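Ribosomal RNA methyltransferase, putative (Plasmodium falciparum, PDB 2PLW) binds S-adenosylmethionine and probably methylates a ribose 2'-hydroxyl of a uridine in ribosomal RNA, this chain being its FtsJ-like methyltransferase part. Local coordinates at residues Leu18-Gly30 against Leu102-Ala114. Numbering follows the deposited sequence.
Sequences LFLKKNKIILDIG and LQDKKIDIILSDA. With SAM (S-adenosylmethionine), chain C.
Parallel strands 24-29 and 107-112 meet in the centre of the methyltransferase sheet, where Ile26 to Ile29 pair with Ile109 to Ser112. Leu27 N donates to Ile109 O (2.8 Å), and Leu111 N donates to Leu27 O. Ile29 then reaches Leu111 O through its N and receives Asp113 N on its O. At the start of the ladder the chain turns at Asp108, whose carboxylate replaces a backbone acceptor. Ile25 N points at Asp108 OD2 (2.9 Å, N-H...O 179°), on the lone pair away from OD1. A water joins Asp108 OD1 to Lys24 NZ. The bend in Lys24 at chi2 (-71°) lays its CD against Asp108 CB (3.7 Å).

In this Rossmann-like fold, strands 24-29 and 107-112 lie side by side, and their C-terminal ends open onto the cofactor. There Asp113 OD2 accepts a bond from the amino N of S-adenosylmethionine (2.8 Å). Asp113 OD1 is held by a salt bridge to Lys153, the predicted proton acceptor, and by Tyr190. Gly30 and Ala114 also line the pocket.

On the face of Ile26 and Ile109, these two side chains run side by side, and Phe19 CE1 meets Leu111 CD2 (3.8 Å). On the face of Leu27 and Ile110, Leu27 CD2 touches Ile107 CD1 (3.8 Å), and Ile29 CD1 touches Ile110 CG2 (3.8 Å). Helix 122-143 covers this second face through Phe139 and Ile136.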
# COMPACT_ATOMS: atom_id res chain seq x y z
N LEU A 18 9.11 -11.51 -2.54
CA LEU A 18 10.42 -10.89 -2.85
C LEU A 18 10.37 -9.66 -3.73
O LEU A 18 10.77 -9.70 -4.91
CB LEU A 18 11.40 -11.91 -3.47
CG LEU A 18 12.36 -12.79 -2.65
CD1 LEU A 18 13.35 -11.98 -1.77
CD2 LEU A 18 11.60 -13.83 -1.84
N PHE A 19 9.89 -8.56 -3.16
CA PHE A 19 9.66 -7.33 -3.90
C PHE A 19 10.54 -6.20 -3.40
O PHE A 19 10.76 -5.23 -4.12
CB PHE A 19 8.17 -6.94 -3.87
CG PHE A 19 7.54 -7.02 -2.51
CD1 PHE A 19 7.66 -5.95 -1.62
CD2 PHE A 19 6.83 -8.16 -2.10
CE1 PHE A 19 7.07 -6.00 -0.35
CE2 PHE A 19 6.26 -8.23 -0.83
CZ PHE A 19 6.37 -7.14 0.04
N LEU A 20 11.06 -6.31 -2.17
CA LEU A 20 11.90 -5.26 -1.61
C LEU A 20 13.32 -5.38 -2.14
O LEU A 20 14.08 -6.25 -1.72
CB LEU A 20 11.89 -5.25 -0.09
CG LEU A 20 10.54 -4.94 0.57
CD1 LEU A 20 10.59 -5.24 2.08
CD2 LEU A 20 10.11 -3.47 0.33
N LYS A 21 13.66 -4.48 -3.05
CA LYS A 21 14.88 -4.59 -3.86
C LYS A 21 15.57 -3.24 -3.90
O LYS A 21 14.97 -2.21 -3.58
CB LYS A 21 14.51 -5.04 -5.27
CG LYS A 21 14.11 -6.52 -5.39
CD LYS A 21 13.59 -6.92 -6.77
CE LYS A 21 12.16 -6.42 -7.01
NZ LYS A 21 11.33 -7.13 -8.06
N LYS A 22 16.84 -3.25 -4.33
CA LYS A 22 17.63 -2.03 -4.43
C LYS A 22 17.09 -1.06 -5.48
O LYS A 22 16.45 -1.48 -6.44
CB LYS A 22 19.10 -2.38 -4.72
CG LYS A 22 19.34 -2.99 -6.09
CD LYS A 22 20.84 -3.17 -6.34
CE LYS A 22 21.12 -3.62 -7.77
NZ LYS A 22 20.60 -4.99 -8.13
N ASN A 23 17.35 0.22 -5.29
CA ASN A 23 17.03 1.27 -6.26
C ASN A 23 15.54 1.33 -6.60
O ASN A 23 15.15 1.50 -7.76
CB ASN A 23 17.88 1.13 -7.55
CG ASN A 23 17.90 2.41 -8.39
OD1 ASN A 23 17.57 3.49 -7.89
ND2 ASN A 23 18.26 2.29 -9.66
N LYS A 24 14.72 1.18 -5.56
CA LYS A 24 13.27 1.32 -5.73
C LYS A 24 12.74 2.44 -4.86
O LYS A 24 13.24 2.66 -3.74
CB LYS A 24 12.53 0.04 -5.34
CG LYS A 24 12.97 -1.24 -6.12
CD LYS A 24 12.50 -1.18 -7.56
CE LYS A 24 13.09 -2.32 -8.40
NZ LYS A 24 12.72 -2.15 -9.83
N ILE A 25 11.72 3.11 -5.38
CA ILE A 25 10.97 4.06 -4.56
C ILE A 25 9.79 3.26 -4.00
O ILE A 25 9.04 2.64 -4.74
CB ILE A 25 10.50 5.26 -5.38
CG1 ILE A 25 11.72 6.05 -5.90
CG2 ILE A 25 9.61 6.16 -4.53
CD1 ILE A 25 11.34 7.33 -6.71
N ILE A 26 9.61 3.34 -2.69
CA ILE A 26 8.63 2.51 -1.96
C ILE A 26 7.69 3.38 -1.13
O ILE A 26 8.12 4.22 -0.34
CB ILE A 26 9.34 1.50 -1.05
CG1 ILE A 26 10.33 0.65 -1.87
CG2 ILE A 26 8.34 0.54 -0.38
CD1 ILE A 26 11.46 0.11 -1.02
N LEU A 27 6.39 3.16 -1.32
CA LEU A 27 5.36 3.88 -0.56
C LEU A 27 4.59 2.91 0.32
O LEU A 27 4.12 1.89 -0.14
CB LEU A 27 4.40 4.58 -1.51
CG LEU A 27 3.19 5.27 -0.87
CD1 LEU A 27 3.61 6.39 0.05
CD2 LEU A 27 2.26 5.82 -1.94
N ASP A 28 4.41 3.29 1.58
CA ASP A 28 3.79 2.46 2.59
C ASP A 28 2.56 3.21 3.05
O ASP A 28 2.69 4.22 3.77
CB ASP A 28 4.78 2.28 3.73
CG ASP A 28 4.22 1.49 4.89
OD1 ASP A 28 3.33 0.65 4.68
OD2 ASP A 28 4.66 1.73 6.04
N ILE A 29 1.39 2.76 2.61
CA ILE A 29 0.14 3.46 2.92
C ILE A 29 -0.46 2.86 4.18
O ILE A 29 -0.44 1.63 4.35
CB ILE A 29 -0.87 3.33 1.76
CG1 ILE A 29 -0.26 3.93 0.48
CG2 ILE A 29 -2.22 4.03 2.14
CD1 ILE A 29 -1.17 3.82 -0.72
N GLY A 30 -0.96 3.73 5.06
CA GLY A 30 -1.43 3.30 6.38
C GLY A 30 -0.24 2.95 7.24
O GLY A 30 -0.21 1.88 7.82
N LEU A 102 9.26 13.11 -5.21
CA LEU A 102 9.44 12.35 -6.44
C LEU A 102 9.92 13.15 -7.64
O LEU A 102 10.51 12.58 -8.56
CB LEU A 102 8.12 11.67 -6.85
CG LEU A 102 7.49 10.65 -5.89
CD1 LEU A 102 6.12 10.30 -6.38
CD2 LEU A 102 8.39 9.42 -5.77
N GLN A 103 9.60 14.45 -7.67
CA GLN A 103 9.74 15.28 -8.87
C GLN A 103 9.00 14.66 -10.05
O GLN A 103 7.77 14.71 -10.11
CB GLN A 103 11.22 15.55 -9.20
CG GLN A 103 12.00 16.26 -8.11
CD GLN A 103 11.32 17.53 -7.65
OE1 GLN A 103 10.94 18.38 -8.47
NE2 GLN A 103 11.15 17.67 -6.33
N ASP A 104 9.73 14.06 -10.98
CA ASP A 104 9.13 13.49 -12.19
C ASP A 104 9.03 11.96 -12.15
O ASP A 104 8.69 11.31 -13.17
CB ASP A 104 9.90 13.97 -13.42
CG ASP A 104 9.64 15.44 -13.73
OD1 ASP A 104 8.57 15.94 -13.33
OD2 ASP A 104 10.51 16.08 -14.37
N LYS A 105 9.29 11.37 -10.99
CA LYS A 105 9.37 9.93 -10.87
C LYS A 105 8.06 9.32 -10.39
O LYS A 105 7.29 9.95 -9.68
CB LYS A 105 10.51 9.52 -9.94
CG LYS A 105 11.90 9.78 -10.52
CD LYS A 105 13.00 9.36 -9.54
CE LYS A 105 13.07 10.35 -8.36
NZ LYS A 105 13.64 11.68 -8.78
N LYS A 106 7.83 8.08 -10.79
CA LYS A 106 6.74 7.30 -10.21
C LYS A 106 7.30 6.31 -9.18
O LYS A 106 8.50 6.29 -8.91
CB LYS A 106 5.88 6.66 -11.31
CG LYS A 106 5.02 7.70 -12.05
CD LYS A 106 3.94 7.05 -12.85
CE LYS A 106 3.17 8.05 -13.67
NZ LYS A 106 2.09 7.39 -14.39
N ILE A 107 6.41 5.56 -8.56
CA ILE A 107 6.71 4.81 -7.36
C ILE A 107 6.77 3.33 -7.74
O ILE A 107 5.85 2.83 -8.33
CB ILE A 107 5.57 5.04 -6.30
CG1 ILE A 107 5.46 6.54 -5.97
CG2 ILE A 107 5.84 4.25 -5.02
CD1 ILE A 107 4.45 6.83 -4.92
N ASP A 108 7.84 2.64 -7.38
CA ASP A 108 8.01 1.25 -7.80
C ASP A 108 7.23 0.20 -7.02
O ASP A 108 6.86 -0.84 -7.58
CB ASP A 108 9.49 0.90 -7.76
CG ASP A 108 10.30 1.81 -8.64
OD1 ASP A 108 10.17 1.69 -9.86
OD2 ASP A 108 11.02 2.68 -8.11
N ILE A 109 7.02 0.46 -5.73
CA ILE A 109 6.35 -0.47 -4.85
C ILE A 109 5.39 0.32 -4.00
O ILE A 109 5.79 1.26 -3.30
CB ILE A 109 7.35 -1.24 -3.94
CG1 ILE A 109 8.42 -1.93 -4.78
CG2 ILE A 109 6.60 -2.21 -3.06
CD1 ILE A 109 9.67 -2.38 -3.95
N ILE A 110 4.11 -0.03 -4.12
CA ILE A 110 3.11 0.63 -3.30
C ILE A 110 2.45 -0.44 -2.44
O ILE A 110 1.88 -1.39 -2.95
CB ILE A 110 2.08 1.39 -4.15
CG1 ILE A 110 2.75 2.56 -4.88
CG2 ILE A 110 0.94 1.94 -3.26
CD1 ILE A 110 1.79 3.26 -5.89
N LEU A 111 2.57 -0.25 -1.13
CA LEU A 111 2.04 -1.18 -0.14
C LEU A 111 0.94 -0.48 0.65
O LEU A 111 1.05 0.70 0.97
CB LEU A 111 3.14 -1.61 0.85
CG LEU A 111 4.46 -2.11 0.24
CD1 LEU A 111 5.56 -2.31 1.30
CD2 LEU A 111 4.26 -3.40 -0.55
N SER A 112 -0.11 -1.22 0.97
CA SER A 112 -1.12 -0.70 1.87
C SER A 112 -1.50 -1.72 2.93
O SER A 112 -1.98 -2.82 2.61
CB SER A 112 -2.36 -0.24 1.11
OG SER A 112 -3.39 0.04 2.03
N ASP A 113 -1.28 -1.34 4.17
CA ASP A 113 -1.78 -2.07 5.33
C ASP A 113 -2.94 -1.30 5.97
O ASP A 113 -3.29 -1.54 7.13
CB ASP A 113 -0.64 -2.25 6.35
CG ASP A 113 -0.95 -3.32 7.40
OD1 ASP A 113 -1.60 -4.33 7.04
OD2 ASP A 113 -0.52 -3.13 8.57
N ALA A 114 -3.56 -0.37 5.22
CA ALA A 114 -4.66 0.44 5.76
C ALA A 114 -5.93 -0.41 5.96
O ALA A 114 -6.14 -1.40 5.28
CB ALA A 114 -4.99 1.61 4.82
N SAM C . 1.52 -1.26 8.75
CA SAM C . 1.52 -0.40 9.98
C SAM C . 2.76 -0.65 10.84
O SAM C . 3.43 -1.66 10.65
OXT SAM C . 3.14 0.15 11.71
CB SAM C . 0.24 -0.65 10.78
CG SAM C . -0.94 -0.06 10.00
SD SAM C . -2.47 0.12 10.94
CE SAM C . -2.90 -1.62 11.08
C5' SAM C . -3.63 0.69 9.68
C4' SAM C . -3.46 2.19 9.42
O4' SAM C . -4.23 2.53 8.26
C3' SAM C . -3.95 3.13 10.55
O3' SAM C . -2.87 3.80 11.16
C2' SAM C . -4.90 4.11 9.85
O2' SAM C . -4.82 5.47 10.26
C1' SAM C . -4.52 3.92 8.40
N9 SAM C . -5.53 4.31 7.41
C8 SAM C . -6.84 3.89 7.30
N7 SAM C . -7.39 4.48 6.22
C5 SAM C . -6.44 5.26 5.64
C6 SAM C . -6.43 6.09 4.51
N6 SAM C . -7.52 6.23 3.76
N1 SAM C . -5.30 6.77 4.16
C2 SAM C . -4.14 6.65 4.91
N3 SAM C . -4.13 5.83 6.02
C4 SAM C . -5.27 5.17 6.38
O HOH W 1 12.40 0.35 -11.36